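Local coordinates for glucose-6-phosphate isomerase (Chlamydia trachomatis D/UW-3/CX, PDB 6OTU), which catalyses the reversible isomerisation of glucose-6-phosphate to fructose-6-phosphate, at residues Q24-H29 and D64-E69; M167-Q172 and L342-A347; L407-G412 and S421-L426. One frame throughout, in Å; residues are numbered along the deposited sequence.

The three contacts illustrate how side-chain chemistry follows position in a fold, and each joins a different pair of elements. Contact 2 lies deep in the chain and is apolar across its interface, joining helix 162-172 to the start of helix 345-357. Contact 1, toward the periphery, packs helix 18-26 on helix 65-77, also through apolar atoms, but its buried methionine is overlaid by an exposed arginine. Contact 3, partly buried beside the second subunit, ties the loop after strand 401-406 to helix 422-439 through a single amide-to-hydroxyl hydrogen bond. Contacts 2 and 3 have centres about 17 Å apart and touch, since Gln410 NE2 lies 2.7 Å from Ala170 O, probably a hydrogen bond; contact 1 touches neither.

Contact 1. Residues Q24-H29 and D64-E69; sequences QEMALH and DDRCLE
Met26, on helix 18-26, lays its thioether along the first turn of helix 65-77, where it meets Arg66 and Cys67. That turn is prepared by Asp64, the N-cap residue. Its OD1 accepts from Cys67 N at 3.1 Å, a bond close to straight (163°) that reaches the oxygen nearly along its C-O axis.

Arg66 follows and supplies most of what 64-69 contributes to the contact. With CG anti to the backbone N (chi1 -176°) and a bend at chi3, its chain folds back over Met26. Arg66 CG lies 3.5 Å from Met26 CE, and one face of the guanidinium covers Met26 CG, which lies 3.6 Å from its plane and under its centre. The edge of the same group faces a water. This water donates to Glu25 OE2 at 2.8 Å and accepts only a weak bond from Arg66 NH1, 3.4 Å away.

At Cys67 it is the backbone that takes the sulfur: Met26 SD stands 3.6 Å from Cys67 CA, whereas the cysteine side chain also packs on Trp323 of helix 313-327, the helix that Ala27 touches at Leu327.

The two roles of Arg66 are thus divided by direction. Its apolar stem packs on the thioether and a guanidinium face on Met26 CG, while its polar edge turns to water, through which the opposite charge of Glu25 is probably felt without a direct salt bridge.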
loop_
_atom_site.group_PDB
_atom_site.type_symbol
_atom_site.label_atom_id
_atom_site.label_comp_id
_atom_site.label_asym_id
_atom_site.label_seq_id
_atom_site.Cartn_x
_atom_site.Cartn_y
_atom_site.Cartn_z
ATOM N N GLN A 24 -26.442 -13.998 -12.371
ATOM C CA GLN A 24 -26.320 -12.954 -13.383
ATOM C C GLN A 24 -27.619 -12.181 -13.522
ATOM O O GLN A 24 -27.595 -10.969 -13.730
ATOM C CB GLN A 24 -25.906 -13.553 -14.727
ATOM C CG GLN A 24 -24.465 -14.045 -14.744
ATOM C CD GLN A 24 -24.060 -14.656 -16.074
ATOM O OE1 GLN A 24 -24.845 -15.366 -16.717
ATOM N NE2 GLN A 24 -22.826 -14.386 -16.491
ATOM N N GLU A 25 -28.762 -12.866 -13.390
ATOM C CA GLU A 25 -30.053 -12.176 -13.357
ATOM C C GLU A 25 -30.187 -11.311 -12.112
ATOM O O GLU A 25 -30.668 -10.180 -12.185
ATOM C CB GLU A 25 -31.192 -13.191 -13.424
ATOM C CG GLU A 25 -30.897 -14.350 -14.345
ATOM C CD GLU A 25 -32.135 -15.100 -14.773
ATOM O OE1 GLU A 25 -32.065 -15.809 -15.803
ATOM O OE2 GLU A 25 -33.173 -14.980 -14.081
ATOM N N MET A 26 -29.752 -11.823 -10.965
ATOM C CA MET A 26 -29.855 -11.061 -9.727
ATOM C C MET A 26 -28.949 -9.839 -9.751
ATOM O O MET A 26 -29.328 -8.773 -9.253
ATOM C CB MET A 26 -29.520 -11.958 -8.530
ATOM C CG MET A 26 -30.435 -13.138 -8.386
ATOM S SD MET A 26 -29.993 -14.207 -7.002
ATOM C CE MET A 26 -30.721 -15.737 -7.601
ATOM N N ALA A 27 -27.759 -9.969 -10.344
ATOM C CA ALA A 27 -26.818 -8.856 -10.403
ATOM C C ALA A 27 -27.356 -7.652 -11.172
ATOM O O ALA A 27 -26.783 -6.564 -11.053
ATOM C CB ALA A 27 -25.492 -9.313 -11.035
ATOM N N LEU A 28 -28.419 -7.822 -11.967
ATOM C CA LEU A 28 -29.020 -6.696 -12.684
ATOM C C LEU A 28 -29.576 -5.642 -11.733
ATOM O O LEU A 28 -29.541 -4.439 -12.034
ATOM C CB LEU A 28 -30.149 -7.188 -13.587
ATOM C CG LEU A 28 -29.776 -7.863 -14.891
ATOM C CD1 LEU A 28 -31.029 -7.981 -15.706
ATOM C CD2 LEU A 28 -28.744 -7.016 -15.581
ATOM N N HIS A 29 -30.157 -6.081 -10.612
ATOM C CA HIS A 29 -30.837 -5.193 -9.668
ATOM C C HIS A 29 -30.470 -5.604 -8.254
ATOM O O HIS A 29 -31.287 -6.176 -7.517
ATOM C CB HIS A 29 -32.347 -5.233 -9.886
ATOM C CG HIS A 29 -32.733 -5.200 -11.328
ATOM N ND1 HIS A 29 -33.217 -6.303 -11.994
ATOM C CD2 HIS A 29 -32.684 -4.199 -12.239
ATOM C CE1 HIS A 29 -33.458 -5.980 -13.255
ATOM N NE2 HIS A 29 -33.142 -4.709 -13.429
ATOM N N ASP A 64 -28.993 -10.050 -0.756
ATOM C CA ASP A 64 -30.216 -10.430 -0.062
ATOM C C ASP A 64 -30.302 -11.954 -0.051
ATOM O O ASP A 64 -29.408 -12.646 -0.555
ATOM C CB ASP A 64 -31.455 -9.787 -0.710
ATOM C CG ASP A 64 -31.561 -10.079 -2.216
ATOM O OD1 ASP A 64 -30.895 -11.017 -2.694
ATOM O OD2 ASP A 64 -32.327 -9.384 -2.922
ATOM N N ASP A 65 -31.399 -12.479 0.521
ATOM C CA ASP A 65 -31.499 -13.920 0.754
ATOM C C ASP A 65 -31.467 -14.715 -0.553
ATOM O O ASP A 65 -30.858 -15.791 -0.619
ATOM C CB ASP A 65 -32.774 -14.211 1.558
ATOM C CG ASP A 65 -32.657 -13.742 3.005
ATOM O OD1 ASP A 65 -31.548 -13.294 3.397
ATOM O OD2 ASP A 65 -33.646 -13.821 3.753
ATOM N N ARG A 66 -32.121 -14.200 -1.599
ATOM C CA ARG A 66 -32.096 -14.839 -2.915
ATOM C C ARG A 66 -30.665 -15.004 -3.411
ATOM O O ARG A 66 -30.258 -16.088 -3.848
ATOM C CB ARG A 66 -32.915 -13.996 -3.898
ATOM C CG ARG A 66 -33.071 -14.573 -5.292
ATOM C CD ARG A 66 -34.158 -13.854 -6.111
ATOM N NE ARG A 66 -33.801 -12.470 -6.430
ATOM C CZ ARG A 66 -33.769 -11.973 -7.662
ATOM N NH1 ARG A 66 -34.070 -12.753 -8.695
ATOM N NH2 ARG A 66 -33.441 -10.700 -7.862
ATOM N N CYS A 67 -29.888 -13.926 -3.334
ATOM C CA CYS A 67 -28.497 -13.924 -3.771
ATOM C C CYS A 67 -27.641 -14.910 -2.968
ATOM O O CYS A 67 -26.828 -15.656 -3.535
ATOM C CB CYS A 67 -27.965 -12.496 -3.639
ATOM S SG CYS A 67 -26.221 -12.334 -3.789
ATOM N N LEU A 68 -27.808 -14.922 -1.644
ATOM C CA LEU A 68 -27.041 -15.817 -0.786
ATOM C C LEU A 68 -27.437 -17.282 -0.971
ATOM O O LEU A 68 -26.606 -18.169 -0.751
ATOM C CB LEU A 68 -27.208 -15.406 0.683
ATOM C CG LEU A 68 -26.652 -14.014 1.032
ATOM C CD1 LEU A 68 -27.256 -13.516 2.334
ATOM C CD2 LEU A 68 -25.126 -14.012 1.102
ATOM N N GLU A 69 -28.687 -17.571 -1.353
ATOM C CA GLU A 69 -29.028 -18.963 -1.624
ATOM C C GLU A 69 -28.317 -19.447 -2.879
ATOM O O GLU A 69 -27.782 -20.561 -2.910
ATOM C CB GLU A 69 -30.541 -19.147 -1.749
HETATM O O HOH W 1 -34.376 -13.786 -11.913
#

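Contact 2. Residues M167-Q172 and L342-A347; sequences MYFAMQ and LKYFTA
Phe169 and Tyr344 form the aromatic part of this interface, one ring pressing on the other. Tyr344 CE2 sits over the centre of the Phe169 face, 3.2 Å above its plane. The ring centroids are 4.2 Å apart and the two planes are inclined at 37°. Only the CD2-CE2 side of the tyrosine bears closely on Phe169. The opposite face of the phenylalanine is covered near its rim by Tyr168 CD2, which places Phe169 between two tyrosines.

These rings stand where the two alpha/beta halves of the fold of phosphoglucose isomerase, a family of the SIS clan, come together. Helix 162-172 follows strand 151-155 of the five-stranded parallel sheet, and helix 345-357 follows strand 332-337 of the mixed sheet.

The other contacts are apolar: a methionine methyl against a ring, and alanine against leucine. Met167 starts out away from the other segment, but bends at chi2 (-52°) and again at chi3 bring its methyl back, so that CE approaches Phe345 CE1 to 3.8 Å. Ala170 CB meets Leu342 CD2 at 4.1 Å, where the two segments come closest, Ala170 CA and Leu342 CA being 5.3 Å apart. Leu342 also rests on Ile404 and Phe406 of strand 401-406, and Met167 on Leu281, Phe293 and Ala469 of three further helices.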
loop_
_atom_site.group_PDB
_atom_site.type_symbol
_atom_site.label_atom_id
_atom_site.label_comp_id
_atom_site.label_asym_id
_atom_site.label_seq_id
_atom_site.Cartn_x
_atom_site.Cartn_y
_atom_site.Cartn_z
ATOM N N MET A 167 3.170 -10.782 10.301
ATOM C CA MET A 167 2.843 -11.465 11.546
ATOM C C MET A 167 3.662 -10.915 12.709
ATOM O O MET A 167 3.152 -10.802 13.825
ATOM C CB MET A 167 3.047 -12.983 11.386
ATOM C CG MET A 167 1.978 -13.687 10.514
ATOM S SD MET A 167 0.235 -13.364 10.982
ATOM C CE MET A 167 -0.210 -12.079 9.798
ATOM N N TYR A 168 4.925 -10.558 12.461
ATOM C CA TYR A 168 5.764 -10.018 13.521
ATOM C C TYR A 168 5.173 -8.721 14.080
ATOM O O TYR A 168 5.039 -8.559 15.301
ATOM C CB TYR A 168 7.199 -9.801 13.009
ATOM C CG TYR A 168 7.989 -8.917 13.944
ATOM C CD1 TYR A 168 8.498 -9.417 15.131
ATOM C CD2 TYR A 168 8.160 -7.569 13.676
ATOM C CE1 TYR A 168 9.179 -8.602 16.015
ATOM C CE2 TYR A 168 8.836 -6.746 14.549
ATOM C CZ TYR A 168 9.342 -7.261 15.723
ATOM O OH TYR A 168 10.026 -6.434 16.603
ATOM N N PHE A 169 4.794 -7.784 13.202
ATOM C CA PHE A 169 4.175 -6.557 13.698
ATOM C C PHE A 169 2.786 -6.809 14.275
ATOM O O PHE A 169 2.344 -6.063 15.157
ATOM C CB PHE A 169 4.125 -5.497 12.598
ATOM C CG PHE A 169 5.472 -4.925 12.274
ATOM C CD1 PHE A 169 5.985 -3.864 13.005
ATOM C CD2 PHE A 169 6.257 -5.485 11.273
ATOM C CE1 PHE A 169 7.245 -3.357 12.714
ATOM C CE2 PHE A 169 7.516 -4.975 10.984
ATOM C CZ PHE A 169 8.007 -3.920 11.698
ATOM N N ALA A 170 2.088 -7.849 13.817
ATOM C CA ALA A 170 0.773 -8.131 14.391
ATOM C C ALA A 170 0.892 -8.527 15.854
ATOM O O ALA A 170 0.049 -8.157 16.681
ATOM C CB ALA A 170 0.073 -9.237 13.608
ATOM N N MET A 171 1.932 -9.278 16.185
ATOM C CA MET A 171 2.099 -9.817 17.522
ATOM C C MET A 171 2.916 -8.919 18.430
ATOM O O MET A 171 2.914 -9.142 19.651
ATOM C CB MET A 171 2.779 -11.184 17.451
ATOM C CG MET A 171 1.955 -12.231 16.785
ATOM S SD MET A 171 2.879 -13.774 16.643
ATOM C CE MET A 171 1.915 -14.500 15.326
ATOM N N GLN A 172 3.634 -7.945 17.857
ATOM C CA GLN A 172 4.511 -7.078 18.636
ATOM C C GLN A 172 3.794 -6.446 19.832
ATOM O O GLN A 172 4.397 -6.274 20.892
ATOM C CB GLN A 172 5.077 -6.008 17.711
ATOM C CG GLN A 172 6.291 -5.276 18.202
ATOM C CD GLN A 172 6.699 -4.175 17.221
ATOM O OE1 GLN A 172 5.862 -3.379 16.773
ATOM N NE2 GLN A 172 7.982 -4.134 16.873
ATOM N N LEU A 342 -1.743 -4.395 12.533
ATOM C CA LEU A 342 -1.938 -4.908 11.182
ATOM C C LEU A 342 -1.428 -3.948 10.099
ATOM O O LEU A 342 -1.895 -4.013 8.954
ATOM C CB LEU A 342 -3.420 -5.232 10.959
ATOM C CG LEU A 342 -3.925 -6.412 11.815
ATOM C CD1 LEU A 342 -5.439 -6.689 11.653
ATOM C CD2 LEU A 342 -3.110 -7.668 11.516
ATOM N N LYS A 343 -0.480 -3.063 10.434
ATOM C CA LYS A 343 -0.000 -2.090 9.453
ATOM C C LYS A 343 0.590 -2.762 8.219
ATOM O O LYS A 343 0.514 -2.198 7.121
ATOM C CB LYS A 343 1.025 -1.145 10.094
ATOM C CG LYS A 343 0.774 0.315 9.731
ATOM C CD LYS A 343 0.951 1.288 10.907
ATOM C CE LYS A 343 2.424 1.509 11.275
ATOM N NZ LYS A 343 2.585 2.463 12.427
ATOM N N TYR A 344 1.167 -3.961 8.355
ATOM C CA TYR A 344 1.768 -4.631 7.206
ATOM C C TYR A 344 0.926 -5.778 6.672
ATOM O O TYR A 344 1.374 -6.482 5.759
ATOM C CB TYR A 344 3.176 -5.139 7.541
ATOM C CG TYR A 344 4.137 -4.062 7.992
ATOM C CD1 TYR A 344 4.933 -3.372 7.081
ATOM C CD2 TYR A 344 4.236 -3.728 9.337
ATOM C CE1 TYR A 344 5.817 -2.386 7.512
ATOM C CE2 TYR A 344 5.094 -2.749 9.772
ATOM C CZ TYR A 344 5.885 -2.082 8.867
ATOM O OH TYR A 344 6.730 -1.107 9.349
ATOM N N PHE A 345 -0.288 -5.971 7.192
ATOM C CA PHE A 345 -1.094 -7.126 6.802
ATOM C C PHE A 345 -1.630 -6.999 5.374
ATOM O O PHE A 345 -1.672 -7.990 4.637
ATOM C CB PHE A 345 -2.238 -7.309 7.793
ATOM C CG PHE A 345 -2.983 -8.602 7.641
ATOM C CD1 PHE A 345 -2.304 -9.810 7.600
ATOM C CD2 PHE A 345 -4.369 -8.609 7.576
ATOM C CE1 PHE A 345 -2.989 -11.019 7.475
ATOM C CE2 PHE A 345 -5.075 -9.808 7.457
ATOM C CZ PHE A 345 -4.375 -11.022 7.406
ATOM N N THR A 346 -2.045 -5.794 4.965
ATOM C CA THR A 346 -2.593 -5.610 3.618
ATOM C C THR A 346 -1.540 -5.864 2.538
ATOM O O THR A 346 -1.852 -6.402 1.467
ATOM C CB THR A 346 -3.174 -4.200 3.479
ATOM O OG1 THR A 346 -4.291 -4.051 4.366
ATOM C CG2 THR A 346 -3.653 -3.942 2.059
ATOM N N ALA A 347 -0.291 -5.475 2.790
ATOM C CA ALA A 347 0.759 -5.738 1.816
ATOM C C ALA A 347 0.921 -7.234 1.590
ATOM O O ALA A 347 1.061 -7.688 0.447
ATOM C CB ALA A 347 2.078 -5.114 2.276
#

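Contact 3. Residues L407-G412 and S421-L426; sequences LHNQRG and SSSQKL
One carboxamide serves both sides here: Asn409 spends its NH2 on Ser423 across the contact and its oxygen on its own loop. Each segment has its own local motif: an Asx motif in the loop after strand 401-406 and a capping box at the start of helix 422-439.

Across the contact, Asn409 ND2 donates to Ser423 OG at 2.9 Å. The bond is moderately bent, at 147°, and the hydroxyl is tilted 22° out of the amide plane. On the other side Asn409 OD1 receives Gly412 N at 2.7 Å, three residues on; the two bonds, one at each end of the amide, together fix which end is oxygen and which nitrogen. The chi1 of 62° sets CG between the backbone N and the carbonyl carbon, leaving the amide beside its own loop while still presenting ND2 to the helix. Gly412, which donates the bond, has a positive phi, which suits glycine.

In the capping box, Ser421 OG accepts from Gln424 N at 3.2 Å, while Gln424 OE1 in turn accepts from Ser421 N at 2.8 Å. Asp414 adds to the helix start by bonding Ser422 N and Ser423 OG, so the buried serine hydroxyl has a partner in both the amide and the carboxylate. The loop also faces the dimer interface: the backbone N atoms of Gln410 and Arg411 both bond to the carboxylate of Asp190 of the second subunit. Beyond the hydrogen bond the packing is light, Leu407 O standing 4.3 Å from Ser423 CB.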
loop_
_atom_site.group_PDB
_atom_site.type_symbol
_atom_site.label_atom_id
_atom_site.label_comp_id
_atom_site.label_asym_id
_atom_site.label_seq_id
_atom_site.Cartn_x
_atom_site.Cartn_y
_atom_site.Cartn_z
ATOM N N LEU A 407 -12.146 -4.991 19.427
ATOM C CA LEU A 407 -12.783 -4.311 20.547
ATOM C C LEU A 407 -11.780 -3.722 21.536
ATOM O O LEU A 407 -12.149 -2.828 22.307
ATOM C CB LEU A 407 -13.715 -5.276 21.289
ATOM C CG LEU A 407 -14.815 -5.888 20.414
ATOM C CD1 LEU A 407 -15.714 -6.792 21.240
ATOM C CD2 LEU A 407 -15.647 -4.820 19.709
ATOM N N HIS A 408 -10.529 -4.197 21.542
ATOM C CA HIS A 408 -9.575 -3.812 22.571
ATOM C C HIS A 408 -8.192 -3.659 21.979
ATOM O O HIS A 408 -7.830 -4.343 21.021
ATOM C CB HIS A 408 -9.508 -4.840 23.702
ATOM C CG HIS A 408 -10.768 -4.935 24.484
ATOM N ND1 HIS A 408 -11.134 -3.982 25.410
ATOM C CD2 HIS A 408 -11.764 -5.848 24.462
ATOM C CE1 HIS A 408 -12.305 -4.307 25.925
ATOM N NE2 HIS A 408 -12.703 -5.440 25.374
ATOM N N ASN A 409 -7.416 -2.760 22.573
ATOM C CA ASN A 409 -6.063 -2.558 22.087
ATOM C C ASN A 409 -5.131 -3.656 22.612
ATOM O O ASN A 409 -5.469 -4.435 23.522
ATOM C CB ASN A 409 -5.560 -1.161 22.460
ATOM C CG ASN A 409 -5.496 -0.928 23.959
ATOM O OD1 ASN A 409 -4.742 -1.594 24.675
ATOM N ND2 ASN A 409 -6.266 0.055 24.439
ATOM N N GLN A 410 -3.944 -3.728 22.008
ATOM C CA GLN A 410 -2.971 -4.739 22.399
ATOM C C GLN A 410 -2.129 -4.302 23.590
ATOM O O GLN A 410 -1.792 -5.125 24.447
ATOM C CB GLN A 410 -2.046 -5.074 21.228
ATOM C CG GLN A 410 -2.688 -5.848 20.105
ATOM C CD GLN A 410 -1.691 -6.133 18.991
ATOM O OE1 GLN A 410 -1.265 -5.223 18.276
ATOM N NE2 GLN A 410 -1.286 -7.396 18.865
ATOM N N ARG A 411 -1.784 -3.021 23.676
ATOM C CA ARG A 411 -0.693 -2.621 24.547
ATOM C C ARG A 411 -1.142 -2.077 25.893
ATOM O O ARG A 411 -0.282 -1.774 26.722
ATOM C CB ARG A 411 0.174 -1.590 23.839
ATOM C CG ARG A 411 0.906 -2.192 22.658
ATOM C CD ARG A 411 1.722 -1.154 21.976
ATOM N NE ARG A 411 2.181 -1.611 20.679
ATOM C CZ ARG A 411 3.424 -2.008 20.432
ATOM N NH1 ARG A 411 4.326 -2.010 21.407
ATOM N NH2 ARG A 411 3.767 -2.399 19.209
ATOM N N GLY A 412 -2.446 -1.933 26.124
ATOM C CA GLY A 412 -2.947 -1.527 27.422
ATOM C C GLY A 412 -2.893 -0.048 27.738
ATOM O O GLY A 412 -3.193 0.322 28.874
ATOM N N SER A 421 -13.187 5.662 25.687
ATOM C CA SER A 421 -11.791 5.391 25.413
ATOM C C SER A 421 -11.523 5.496 23.916
ATOM O O SER A 421 -12.435 5.432 23.085
ATOM C CB SER A 421 -11.412 4.004 25.913
ATOM O OG SER A 421 -11.809 3.023 24.968
ATOM N N SER A 422 -10.239 5.644 23.580
ATOM C CA SER A 422 -9.830 5.724 22.182
ATOM C C SER A 422 -9.995 4.387 21.459
ATOM O O SER A 422 -10.308 4.371 20.266
ATOM C CB SER A 422 -8.383 6.215 22.097
ATOM O OG SER A 422 -8.318 7.628 22.257
ATOM N N SER A 423 -9.798 3.258 22.146
ATOM C CA SER A 423 -10.174 1.982 21.545
ATOM C C SER A 423 -11.626 2.010 21.070
ATOM O O SER A 423 -11.931 1.564 19.954
ATOM C CB SER A 423 -9.948 0.834 22.533
ATOM O OG SER A 423 -8.563 0.569 22.711
ATOM N N GLN A 424 -12.530 2.566 21.889
ATOM C CA GLN A 424 -13.933 2.675 21.492
ATOM C C GLN A 424 -14.106 3.636 20.320
ATOM O O GLN A 424 -14.792 3.321 19.344
ATOM C CB GLN A 424 -14.793 3.109 22.685
ATOM C CG GLN A 424 -14.731 2.127 23.849
ATOM C CD GLN A 424 -15.408 2.649 25.117
ATOM O OE1 GLN A 424 -15.255 3.813 25.504
ATOM N NE2 GLN A 424 -16.161 1.779 25.769
ATOM N N LYS A 425 -13.487 4.814 20.388
ATOM C CA LYS A 425 -13.561 5.734 19.257
ATOM C C LYS A 425 -13.054 5.083 17.969
ATOM O O LYS A 425 -13.653 5.254 16.902
ATOM C CB LYS A 425 -12.775 7.006 19.570
ATOM C CG LYS A 425 -13.323 7.822 20.741
ATOM C CD LYS A 425 -12.461 9.055 20.975
ATOM C CE LYS A 425 -13.026 9.939 22.066
ATOM N NZ LYS A 425 -12.803 9.345 23.402
ATOM N N LEU A 426 -11.974 4.303 18.061
ATOM C CA LEU A 426 -11.454 3.574 16.909
ATOM C C LEU A 426 -12.503 2.646 16.295
ATOM O O LEU A 426 -12.753 2.684 15.082
ATOM C CB LEU A 426 -10.218 2.783 17.327
ATOM C CG LEU A 426 -9.556 1.973 16.226
ATOM C CD1 LEU A 426 -8.949 2.923 15.207
ATOM C CD2 LEU A 426 -8.504 1.027 16.823
#